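Local structure of D-mandelate dehydrogenase (Rhodotorula graminis, 2W2K) at residues S21-Q24 and E28-P31; K82-A87 and F91-L96; F129-Y134 and K274-G279; E177-A182 and K204-E209. The protein belongs to the D-isomer specific 2-hydroxyacid dehydrogenases and probably interconverts D-mandelate and its 2-keto acid with a nicotinamide cofactor. All blocks are in the same frame, centred on the assembly; numbering follows the deposited sequence.

Interaction 1: residues S21-Q24 and E28-P31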
loop_
_atom_site.group_PDB
_atom_site.type_symbol
_atom_site.label_atom_id
_atom_site.label_comp_id
_atom_site.label_asym_id
_atom_site.label_seq_id
_atom_site.Cartn_x
_atom_site.Cartn_y
_atom_site.Cartn_z
ATOM N N SER B 21 22.029 -7.639 28.713
ATOM C CA SER B 21 22.587 -8.032 30.024
ATOM C C SER B 21 23.818 -8.932 29.867
ATOM O O SER B 21 24.821 -8.737 30.572
ATOM C CB SER B 21 21.512 -8.699 30.914
ATOM O OG SER B 21 20.515 -7.745 31.261
ATOM N N ASP B 22 23.746 -9.895 28.937
ATOM C CA ASP B 22 24.898 -10.751 28.543
ATOM C C ASP B 22 26.112 -9.923 28.085
ATOM O O ASP B 22 27.274 -10.184 28.487
ATOM C CB ASP B 22 24.461 -11.766 27.452
ATOM C CG ASP B 22 25.572 -12.713 27.033
ATOM O OD1 ASP B 22 25.971 -13.584 27.849
ATOM O OD2 ASP B 22 26.036 -12.620 25.866
ATOM N N PHE B 23 25.835 -8.920 27.258
ATOM C CA PHE B 23 26.873 -8.022 26.686
ATOM C C PHE B 23 27.587 -7.271 27.814
ATOM O O PHE B 23 28.817 -7.180 27.817
ATOM C CB PHE B 23 26.243 -7.035 25.664
ATOM C CG PHE B 23 27.257 -6.364 24.725
ATOM C CD1 PHE B 23 27.700 -7.025 23.582
ATOM C CD2 PHE B 23 27.747 -5.068 24.983
ATOM C CE1 PHE B 23 28.612 -6.427 22.703
ATOM C CE2 PHE B 23 28.686 -4.441 24.083
ATOM C CZ PHE B 23 29.120 -5.138 22.955
ATOM N N GLN B 24 26.816 -6.770 28.783
ATOM C CA GLN B 24 27.369 -5.965 29.903
ATOM C C GLN B 24 28.140 -6.834 30.918
ATOM O O GLN B 24 28.922 -6.312 31.713
ATOM C CB GLN B 24 26.269 -5.187 30.630
ATOM C CG GLN B 24 25.660 -4.006 29.849
ATOM C CD GLN B 24 24.451 -3.423 30.566
ATOM O OE1 GLN B 24 24.568 -2.435 31.304
ATOM N NE2 GLN B 24 23.285 -4.033 30.359
ATOM N N GLU B 28 33.158 -4.328 29.653
ATOM C CA GLU B 28 32.947 -3.078 30.424
ATOM C C GLU B 28 32.406 -1.989 29.480
ATOM O O GLU B 28 33.147 -1.490 28.623
ATOM C CB GLU B 28 34.255 -2.599 31.101
ATOM C CG GLU B 28 34.094 -1.279 31.882
ATOM C CD GLU B 28 35.426 -0.683 32.338
ATOM O OE1 GLU B 28 36.476 -1.321 32.127
ATOM O OE2 GLU B 28 35.416 0.454 32.864
ATOM N N VAL B 29 31.123 -1.630 29.632
ATOM C CA VAL B 29 30.457 -0.635 28.745
ATOM C C VAL B 29 30.539 0.764 29.347
ATOM O O VAL B 29 30.107 0.990 30.498
ATOM C CB VAL B 29 28.962 -1.028 28.442
ATOM C CG1 VAL B 29 28.258 0.057 27.546
ATOM C CG2 VAL B 29 28.924 -2.355 27.694
ATOM N N ILE B 30 31.126 1.684 28.571
ATOM C CA ILE B 30 31.412 3.080 28.983
ATOM C C ILE B 30 30.460 4.093 28.271
ATOM O O ILE B 30 30.552 4.268 27.053
ATOM C CB ILE B 30 32.900 3.467 28.638
ATOM C CG1 ILE B 30 33.899 2.359 29.071
ATOM C CG2 ILE B 30 33.246 4.868 29.201
ATOM C CD1 ILE B 30 35.237 2.404 28.274
ATOM N N PRO B 31 29.534 4.751 29.008
ATOM C CA PRO B 31 28.720 5.814 28.354
ATOM C C PRO B 31 29.555 7.018 27.848
ATOM O O PRO B 31 30.353 7.574 28.605
ATOM C CB PRO B 31 27.736 6.250 29.466
ATOM C CG PRO B 31 27.736 5.135 30.447
ATOM C CD PRO B 31 29.139 4.556 30.418
HETATM O O HOH W 1 29.424 -3.182 31.440
#
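Val-29 meets Phe-23 and Gln-24 through a single methyl, CG2. This carbon lies at the edge of the Phe-23 ring, near the ring plane, 4.0 Å from Phe-23 CD2 and slightly farther from CE2. The two side chains cross at about a right angle, so the methyl touches one side of the ring rim and stacks on neither face. With CG1 anti to the backbone N of Val-29 (chi1 178°), CG2 is the branch left beside that nitrogen, and this brings it over to the helix. Its second neighbour is the aliphatic part of Gln-24, whose CG is 4.2 Å from Val-29 CG2.

One water joins the two backbones on the polar side. It donates to Gln-24 O at 3.2 Å and accepts from Val-29 N at 2.9 Å.

Farther out, Gln-24 NE2 bonds to Trp-20 O, one turn back in helix 17-26, which ties the amide to its own helix. The Phe-23 ring also packs on Val-6 and on Met-321 and Ile-324 of helix 310-330, while Val-29 leans on Leu-8. Strand 28-31 is the outermost strand of the five-stranded parallel sheet at this side, and the contact lies in the beta-alpha-beta unit of strand 5-8, helix 17-26 and strand 28-31. Glu-28 and Ile-30 make the backbone bonds to strand 5-8, and Val-29 N points to the other side.

The contact therefore rests on dispersion between a methyl and an aromatic rim, a weakly directional join in which water carries the link between the backbones.

Interaction 2: residues K82-A87 and F91-L96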
loop_
_atom_site.group_PDB
_atom_site.type_symbol
_atom_site.label_atom_id
_atom_site.label_comp_id
_atom_site.label_asym_id
_atom_site.label_seq_id
_atom_site.Cartn_x
_atom_site.Cartn_y
_atom_site.Cartn_z
ATOM N N LYS B 82 39.955 -1.710 18.052
ATOM C CA LYS B 82 39.926 -2.777 17.016
ATOM C C LYS B 82 38.663 -2.809 16.113
ATOM O O LYS B 82 38.745 -3.250 14.957
ATOM C CB LYS B 82 40.155 -4.183 17.641
ATOM C CG LYS B 82 41.630 -4.428 18.115
ATOM C CD LYS B 82 41.856 -5.855 18.709
ATOM C CE LYS B 82 43.364 -6.115 18.837
ATOM N NZ LYS B 82 43.680 -7.450 19.445
ATOM N N VAL B 83 37.508 -2.349 16.612
ATOM C CA VAL B 83 36.241 -2.530 15.867
ATOM C C VAL B 83 35.149 -1.530 16.271
ATOM O O VAL B 83 35.043 -1.177 17.454
ATOM C CB VAL B 83 35.698 -4.046 15.985
ATOM C CG1 VAL B 83 35.447 -4.467 17.446
ATOM C CG2 VAL B 83 34.418 -4.292 15.142
ATOM N N PHE B 84 34.333 -1.119 15.289
ATOM C CA PHE B 84 33.180 -0.195 15.464
ATOM C C PHE B 84 31.985 -0.848 14.733
ATOM O O PHE B 84 32.069 -1.072 13.515
ATOM C CB PHE B 84 33.566 1.162 14.804
ATOM C CG PHE B 84 32.564 2.318 14.972
ATOM C CD1 PHE B 84 31.257 2.146 15.502
ATOM C CD2 PHE B 84 32.928 3.593 14.524
ATOM C CE1 PHE B 84 30.353 3.259 15.605
ATOM C CE2 PHE B 84 32.046 4.714 14.629
ATOM C CZ PHE B 84 30.756 4.544 15.173
ATOM N N ALA B 85 30.903 -1.192 15.465
ATOM C CA ALA B 85 29.660 -1.723 14.857
ATOM C C ALA B 85 28.500 -0.728 15.036
ATOM O O ALA B 85 28.250 -0.269 16.161
ATOM C CB ALA B 85 29.287 -3.125 15.476
ATOM N N ALA B 86 27.764 -0.441 13.950
ATOM C CA ALA B 86 26.687 0.587 13.978
ATOM C C ALA B 86 25.396 0.117 13.319
ATOM O O ALA B 86 25.442 -0.629 12.329
ATOM C CB ALA B 86 27.157 1.884 13.293
ATOM N N ALA B 87 24.258 0.576 13.866
ATOM C CA ALA B 87 22.939 0.409 13.253
ATOM C C ALA B 87 22.837 1.086 11.869
ATOM O O ALA B 87 23.505 2.091 11.634
ATOM C CB ALA B 87 21.850 0.970 14.186
ATOM N N PHE B 91 26.376 5.566 5.360
ATOM C CA PHE B 91 26.605 6.592 6.377
ATOM C C PHE B 91 27.390 7.784 5.875
ATOM O O PHE B 91 28.633 7.736 5.808
ATOM C CB PHE B 91 27.364 6.003 7.556
ATOM C CG PHE B 91 26.720 4.802 8.159
ATOM C CD1 PHE B 91 25.332 4.696 8.254
ATOM C CD2 PHE B 91 27.503 3.783 8.664
ATOM C CE1 PHE B 91 24.757 3.582 8.848
ATOM C CE2 PHE B 91 26.929 2.660 9.250
ATOM C CZ PHE B 91 25.566 2.558 9.347
ATOM N N ASP B 92 26.675 8.864 5.579
ATOM C CA ASP B 92 27.299 10.105 5.143
ATOM C C ASP B 92 28.186 10.745 6.229
ATOM O O ASP B 92 28.970 11.634 5.924
ATOM C CB ASP B 92 26.227 11.104 4.691
ATOM N N TRP B 93 28.037 10.310 7.482
ATOM C CA TRP B 93 28.744 10.928 8.627
ATOM C C TRP B 93 30.154 10.355 8.935
ATOM O O TRP B 93 30.863 10.902 9.782
ATOM C CB TRP B 93 27.873 10.854 9.896
ATOM C CG TRP B 93 27.316 9.482 10.200
ATOM C CD1 TRP B 93 26.080 8.995 9.824
ATOM C CD2 TRP B 93 27.943 8.427 10.950
ATOM N NE1 TRP B 93 25.911 7.719 10.277
ATOM C CE2 TRP B 93 27.032 7.334 10.972
ATOM C CE3 TRP B 93 29.181 8.296 11.611
ATOM C CZ2 TRP B 93 27.322 6.114 11.617
ATOM C CZ3 TRP B 93 29.469 7.070 12.275
ATOM C CH2 TRP B 93 28.543 5.999 12.263
ATOM N N LEU B 94 30.560 9.290 8.234
ATOM C CA LEU B 94 31.815 8.570 8.551
ATOM C C LEU B 94 32.878 8.611 7.438
ATOM O O LEU B 94 32.581 8.273 6.283
ATOM C CB LEU B 94 31.518 7.103 8.900
ATOM C CG LEU B 94 32.693 6.150 9.236
ATOM C CD1 LEU B 94 33.303 6.494 10.574
ATOM C CD2 LEU B 94 32.220 4.689 9.242
ATOM N N ASP B 95 34.113 8.990 7.806
ATOM C CA ASP B 95 35.278 8.908 6.911
ATOM C C ASP B 95 35.865 7.496 7.057
ATOM O O ASP B 95 36.782 7.249 7.874
ATOM C CB ASP B 95 36.318 10.015 7.224
ATOM C CG ASP B 95 37.491 10.059 6.221
ATOM O OD1 ASP B 95 37.764 9.047 5.533
ATOM O OD2 ASP B 95 38.186 11.117 6.155
ATOM N N LEU B 96 35.302 6.557 6.289
ATOM C CA LEU B 96 35.671 5.129 6.410
ATOM C C LEU B 96 37.134 4.822 6.052
ATOM O O LEU B 96 37.781 3.969 6.695
ATOM C CB LEU B 96 34.710 4.236 5.592
ATOM C CG LEU B 96 34.892 2.701 5.649
ATOM C CD1 LEU B 96 34.817 2.142 7.103
ATOM C CD2 LEU B 96 33.852 2.020 4.751
#
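Ala-86, whose CB touches both Phe-91 and Trp-93, has its backbone O hydrogen-bonded to Ser-109 OG, next to the side chain that meets this aromatic pair. The strand, 83-86, belongs to the five-stranded parallel sheet of the flavodoxin-like domain, and the chain leaves it through a loop that leads into helix 96-101, the start of a beta-alpha-beta crossover to strand 105-107. That loop folds back on the strand by a type I beta turn from Phe-91 to Leu-94, which places two aromatic side chains against the strand end.

Phe-91 approaches obliquely, its CE2 4.1 Å from Ala-86 CB. At its far end, CZ comes within 3.1 Å of Ala-87 O, a close C-H to carbonyl approach. Trp-93 CZ2 lies 3.7 Å above one face of the Phe-91 ring, displaced toward its rim, while Phe-91 CB rests on a face of the indole. An alanine here keeps CB but not the ring, and would probably leave Trp-93 CZ2 without the ring beneath it and open a gap beside Ala-86 CB and Ala-87 O.

The benzo end of Trp-93 reaches the strand. With chi1 50°, its CG sits between the backbone N and the carbonyl carbon, and the indole extends inward to meet Phe-84, which comes from the opposite direction. Tyr-67 stacks on Trp-93, Trp-69 meets it edge-to-face, and Phe-106 meets Phe-84 edge-to-face, forming an aromatic cluster. Past the turn, Asp-95 OD1 accepts from Ala-98 N and N-caps helix 96-101. Phe-84 CZ stands 3.9 Å from Trp-93 CH2, an atom on the edge of the indole.

Interaction 3: residues F129-Y134 and K274-G279; sequences FRLASY and KLLSAG
Leu-131 joins Leu-276 and Ser-277 without any ring between them; the flat groups nearby stand to the side. The ring of Tyr-134 meets that of His-298 edge-to-face, and Leu-131 packs on His-298 too, while the ring of Phe-129 rests on Met-188 and Arg-251.

The contact itself is carried by one methyl. Leu-131 CD2 lies 4.1 Å from Ser-277 CB and 4.3 Å from Leu-276 CD2, so it sits over the place where the chain turns a corner at Leu-276. CG of Leu-131 stands anti to its own carbonyl carbon (chi1 -49°), which carries the branch toward the strand although CB itself does not point there. The hydroxyl of Ser-277 has a different task: OG is hydrogen-bonded to Val-128 O near the end of helix 114-130, which ties the strand to this helix by a polar link next to the apolar one.

Leu-131 has a positive phi of 57° and is the link between helix 114-130 and helix 132-139, serving as the N-cap residue of the latter. Arg-130, next to it, bonds to the backbone of the neighbouring subunit. The contact thus fastens the kink between two helices onto strand 275-280, next to strand 250-254 in the seven-stranded parallel sheet.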
loop_
_atom_site.group_PDB
_atom_site.type_symbol
_atom_site.label_atom_id
_atom_site.label_comp_id
_atom_site.label_asym_id
_atom_site.label_seq_id
_atom_site.Cartn_x
_atom_site.Cartn_y
_atom_site.Cartn_z
ATOM N N PHE B 129 -0.356 4.888 -8.381
ATOM C CA PHE B 129 -1.268 4.297 -9.378
ATOM C C PHE B 129 -2.744 4.654 -9.086
ATOM O O PHE B 129 -3.523 4.883 -10.021
ATOM C CB PHE B 129 -1.102 2.761 -9.480
ATOM C CG PHE B 129 -0.074 2.305 -10.526
ATOM C CD1 PHE B 129 1.214 1.913 -10.139
ATOM C CD2 PHE B 129 -0.424 2.227 -11.899
ATOM C CE1 PHE B 129 2.163 1.476 -11.096
ATOM C CE2 PHE B 129 0.509 1.804 -12.868
ATOM C CZ PHE B 129 1.812 1.433 -12.471
ATOM N N ARG B 130 -3.098 4.738 -7.799
ATOM C CA ARG B 130 -4.511 4.877 -7.338
ATOM C C ARG B 130 -4.947 6.314 -6.950
ATOM O O ARG B 130 -6.145 6.578 -6.729
ATOM C CB ARG B 130 -4.748 3.883 -6.175
ATOM C CG ARG B 130 -4.488 2.384 -6.592
ATOM C CD ARG B 130 -5.399 1.899 -7.816
ATOM N NE ARG B 130 -6.801 2.018 -7.404
ATOM C CZ ARG B 130 -7.480 1.092 -6.730
ATOM N NH1 ARG B 130 -6.936 -0.114 -6.468
ATOM N NH2 ARG B 130 -8.720 1.377 -6.303
ATOM N N LEU B 131 -3.966 7.228 -6.894
ATOM C CA LEU B 131 -4.161 8.625 -6.428
ATOM C C LEU B 131 -4.750 8.684 -4.989
ATOM O O LEU B 131 -5.628 9.496 -4.679
ATOM C CB LEU B 131 -4.990 9.460 -7.461
ATOM C CG LEU B 131 -4.466 9.333 -8.914
ATOM C CD1 LEU B 131 -5.399 10.016 -9.917
ATOM C CD2 LEU B 131 -3.014 9.850 -9.036
ATOM N N ALA B 132 -4.230 7.823 -4.117
ATOM C CA ALA B 132 -4.775 7.659 -2.757
ATOM C C ALA B 132 -4.448 8.833 -1.831
ATOM O O ALA B 132 -5.221 9.156 -0.905
ATOM C CB ALA B 132 -4.286 6.342 -2.154
ATOM N N SER B 133 -3.304 9.471 -2.068
ATOM C CA SER B 133 -2.879 10.624 -1.270
ATOM C C SER B 133 -3.888 11.789 -1.394
ATOM O O SER B 133 -4.280 12.403 -0.384
ATOM C CB SER B 133 -1.455 11.058 -1.649
ATOM O OG SER B 133 -1.022 12.117 -0.805
ATOM N N TYR B 134 -4.308 12.062 -2.628
ATOM C CA TYR B 134 -5.338 13.067 -2.943
ATOM C C TYR B 134 -6.693 12.682 -2.317
ATOM O O TYR B 134 -7.392 13.537 -1.733
ATOM C CB TYR B 134 -5.451 13.200 -4.467
ATOM C CG TYR B 134 -6.411 14.258 -4.999
ATOM C CD1 TYR B 134 -6.251 15.609 -4.658
ATOM C CD2 TYR B 134 -7.440 13.909 -5.870
ATOM C CE1 TYR B 134 -7.126 16.594 -5.163
ATOM C CE2 TYR B 134 -8.317 14.882 -6.389
ATOM C CZ TYR B 134 -8.144 16.224 -6.032
ATOM O OH TYR B 134 -8.988 17.197 -6.540
ATOM N N LYS B 274 4.219 15.754 -17.767
ATOM C CA LYS B 274 5.012 14.571 -18.159
ATOM C C LYS B 274 4.767 13.443 -17.159
ATOM O O LYS B 274 4.540 12.283 -17.550
ATOM C CB LYS B 274 6.518 14.887 -18.285
ATOM C CG LYS B 274 7.472 13.651 -18.258
ATOM C CD LYS B 274 7.214 12.622 -19.385
ATOM C CE LYS B 274 7.333 13.200 -20.793
ATOM N NZ LYS B 274 8.762 13.328 -21.233
ATOM N N LEU B 275 4.835 13.786 -15.872
ATOM C CA LEU B 275 4.473 12.850 -14.797
ATOM C C LEU B 275 3.055 13.116 -14.297
ATOM O O LEU B 275 2.690 14.274 -14.086
ATOM C CB LEU B 275 5.460 12.986 -13.611
ATOM C CG LEU B 275 6.939 12.597 -13.801
ATOM C CD1 LEU B 275 7.731 13.022 -12.577
ATOM C CD2 LEU B 275 7.123 11.095 -14.054
ATOM N N LEU B 276 2.259 12.049 -14.130
ATOM C CA LEU B 276 0.963 12.122 -13.442
ATOM C C LEU B 276 1.118 12.281 -11.922
ATOM O O LEU B 276 0.395 13.086 -11.266
ATOM C CB LEU B 276 0.135 10.855 -13.750
ATOM C CG LEU B 276 -1.208 10.709 -12.998
ATOM C CD1 LEU B 276 -2.185 11.798 -13.488
ATOM C CD2 LEU B 276 -1.802 9.309 -13.156
ATOM N N SER B 277 2.043 11.504 -11.361
ATOM C CA SER B 277 2.148 11.352 -9.900
ATOM C C SER B 277 3.564 10.900 -9.494
ATOM O O SER B 277 4.334 10.357 -10.326
ATOM C CB SER B 277 1.076 10.361 -9.383
ATOM O OG SER B 277 1.164 9.121 -10.084
ATOM N N ALA B 278 3.921 11.165 -8.235
ATOM C CA ALA B 278 5.238 10.758 -7.678
ATOM C C ALA B 278 5.136 10.470 -6.178
ATOM O O ALA B 278 4.236 11.003 -5.500
ATOM C CB ALA B 278 6.324 11.844 -7.964
ATOM N N GLY B 279 6.033 9.612 -5.663
ATOM C CA GLY B 279 6.067 9.268 -4.214
ATOM C C GLY B 279 7.492 9.325 -3.661
ATOM O O GLY B 279 8.361 8.613 -4.157
#

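Interaction 4: residues E177-A182 and K204-E209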
loop_
_atom_site.group_PDB
_atom_site.type_symbol
_atom_site.label_atom_id
_atom_site.label_comp_id
_atom_site.label_asym_id
_atom_site.label_seq_id
_atom_site.Cartn_x
_atom_site.Cartn_y
_atom_site.Cartn_z
ATOM N N GLU B 177 13.213 -7.652 -3.453
ATOM C CA GLU B 177 11.977 -7.847 -2.653
ATOM C C GLU B 177 10.832 -6.944 -3.137
ATOM O O GLU B 177 9.684 -7.398 -3.194
ATOM C CB GLU B 177 12.240 -7.625 -1.151
ATOM C CG GLU B 177 12.850 -8.855 -0.435
ATOM C CD GLU B 177 11.866 -10.029 -0.365
ATOM O OE1 GLU B 177 10.944 -9.983 0.486
ATOM O OE2 GLU B 177 12.020 -11.005 -1.150
ATOM N N ILE B 178 11.133 -5.672 -3.455
ATOM C CA ILE B 178 10.168 -4.809 -4.164
ATOM C C ILE B 178 9.582 -5.548 -5.406
ATOM O O ILE B 178 8.347 -5.653 -5.558
ATOM C CB ILE B 178 10.758 -3.388 -4.550
ATOM C CG1 ILE B 178 11.251 -2.611 -3.301
ATOM C CG2 ILE B 178 9.700 -2.552 -5.323
ATOM C CD1 ILE B 178 11.999 -1.278 -3.638
ATOM N N ALA B 179 10.470 -6.087 -6.259
ATOM C CA ALA B 179 10.065 -6.735 -7.529
ATOM C C ALA B 179 9.282 -8.027 -7.304
ATOM O O ALA B 179 8.333 -8.318 -8.031
ATOM C CB ALA B 179 11.307 -7.006 -8.442
ATOM N N ARG B 180 9.683 -8.813 -6.310
ATOM C CA ARG B 180 8.960 -10.068 -5.986
ATOM C C ARG B 180 7.496 -9.738 -5.601
ATOM O O ARG B 180 6.535 -10.380 -6.085
ATOM C CB ARG B 180 9.657 -10.830 -4.847
ATOM C CG ARG B 180 9.014 -12.209 -4.521
ATOM C CD ARG B 180 9.647 -12.910 -3.307
ATOM N NE ARG B 180 9.470 -12.176 -2.062
ATOM C CZ ARG B 180 8.330 -12.118 -1.359
ATOM N NH1 ARG B 180 7.236 -12.765 -1.755
ATOM N NH2 ARG B 180 8.288 -11.406 -0.251
ATOM N N LYS B 181 7.337 -8.730 -4.750
ATOM C CA LYS B 181 6.001 -8.319 -4.284
ATOM C C LYS B 181 5.163 -7.680 -5.425
ATOM O O LYS B 181 3.977 -7.996 -5.579
ATOM C CB LYS B 181 6.138 -7.417 -3.040
ATOM C CG LYS B 181 6.691 -8.159 -1.780
ATOM C CD LYS B 181 7.130 -7.145 -0.667
ATOM C CE LYS B 181 7.829 -7.889 0.456
ATOM N NZ LYS B 181 8.451 -7.000 1.485
ATOM N N ALA B 182 5.794 -6.833 -6.242
ATOM C CA ALA B 182 5.096 -6.163 -7.352
ATOM C C ALA B 182 4.717 -7.110 -8.507
ATOM O O ALA B 182 3.629 -6.962 -9.086
ATOM C CB ALA B 182 5.933 -4.977 -7.891
ATOM N N LYS B 204 15.050 -15.603 -13.859
ATOM C CA LYS B 204 13.995 -16.577 -14.160
ATOM C C LYS B 204 12.768 -16.407 -13.245
ATOM O O LYS B 204 11.638 -16.460 -13.713
ATOM C CB LYS B 204 14.531 -18.018 -14.087
ATOM N N ALA B 205 13.009 -16.184 -11.956
ATOM C CA ALA B 205 11.944 -16.032 -10.960
ATOM C C ALA B 205 11.063 -14.792 -11.198
ATOM O O ALA B 205 9.844 -14.845 -10.997
ATOM C CB ALA B 205 12.539 -15.997 -9.563
ATOM N N LEU B 206 11.684 -13.698 -11.642
ATOM C CA LEU B 206 10.984 -12.405 -11.774
ATOM C C LEU B 206 10.528 -12.102 -13.195
ATOM O O LEU B 206 9.797 -11.141 -13.420
ATOM C CB LEU B 206 11.867 -11.255 -11.247
ATOM C CG LEU B 206 12.308 -11.252 -9.766
ATOM C CD1 LEU B 206 13.290 -10.093 -9.468
ATOM C CD2 LEU B 206 11.099 -11.188 -8.816
ATOM N N GLY B 207 10.950 -12.931 -14.148
ATOM C CA GLY B 207 10.751 -12.643 -15.565
ATOM C C GLY B 207 11.438 -11.343 -15.969
ATOM O O GLY B 207 10.885 -10.570 -16.760
ATOM N N ALA B 208 12.637 -11.109 -15.425
ATOM C CA ALA B 208 13.340 -9.817 -15.553
ATOM C C ALA B 208 13.980 -9.629 -16.929
ATOM O O ALA B 208 14.693 -10.529 -17.401
ATOM C CB ALA B 208 14.411 -9.687 -14.450
ATOM N N GLU B 209 13.709 -8.487 -17.583
ATOM C CA GLU B 209 14.398 -8.131 -18.838
ATOM C C GLU B 209 15.407 -7.004 -18.568
ATOM O O GLU B 209 15.013 -5.949 -18.105
ATOM C CB GLU B 209 13.390 -7.694 -19.913
ATOM C CG GLU B 209 14.066 -7.288 -21.230
ATOM C CD GLU B 209 13.131 -6.593 -22.228
ATOM O OE1 GLU B 209 11.890 -6.667 -22.077
ATOM O OE2 GLU B 209 13.661 -5.964 -23.172
#
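Leu-206 makes all the apolar contacts, dividing its two methyls between neighbouring residues of helix 173-185. CD1 rests 3.8 Å from Ala-179 CB. CD2 presses on backbone, 3.7 Å from Arg-180 CA and close to Arg-180 N as well. CG lies anti to the carbonyl carbon of Leu-206 (chi1 -61°), and both methyls then face the helix. Ala-179 and Leu-206 share a further neighbour, Leu-190 of strand 189-193.

These elements belong to the Rossmann-type NAD-binding domain. Helix 173-185 begins with the NAD(+)-binding residues Ala-173 and Ile-174, and helix 200-206 ends where Gly-207, with positive phi, turns the chain toward strand 209-210 at the sheet's edge.

The polar contacts lie along the first helix. Arg-180 grips Glu-177 side-on in a salt bridge: NE reaches OE2 of Glu-177 at 3.0 Å and NH2 reaches OE1 at 3.1 Å, both nearly straight. Both oxygens lie close to the guanidinium plane, but the carboxylate is tilted against it, so the nitrogens meet its syn sides about 30° out of the carboxylate plane. The same guanidinium uses NH1 and NH2 to bond backbone of the neighbouring subunit.

From the N terminus, interaction 1 closes first, joining helix 17-26 to the strand that follows it, and interaction 2 comes next in series, bending a loop back on strand 83-86. Both belong to the same five-stranded sheet, their centres 20 Å apart. Helix 310-330, late in the chain, packs against both: Ile-324 touches Phe-23 and Ala-85. The chain then enters the NAD-binding domain, where interaction 3 spans 139 residues, bringing the helix junction at 129-134 to strand 275-280. Interaction 4 falls wholly within that span and links the helices before and after strand 189-193, over Leu-190. Nothing crosses; interactions 3 and 4 lie about 23 Å apart between centres.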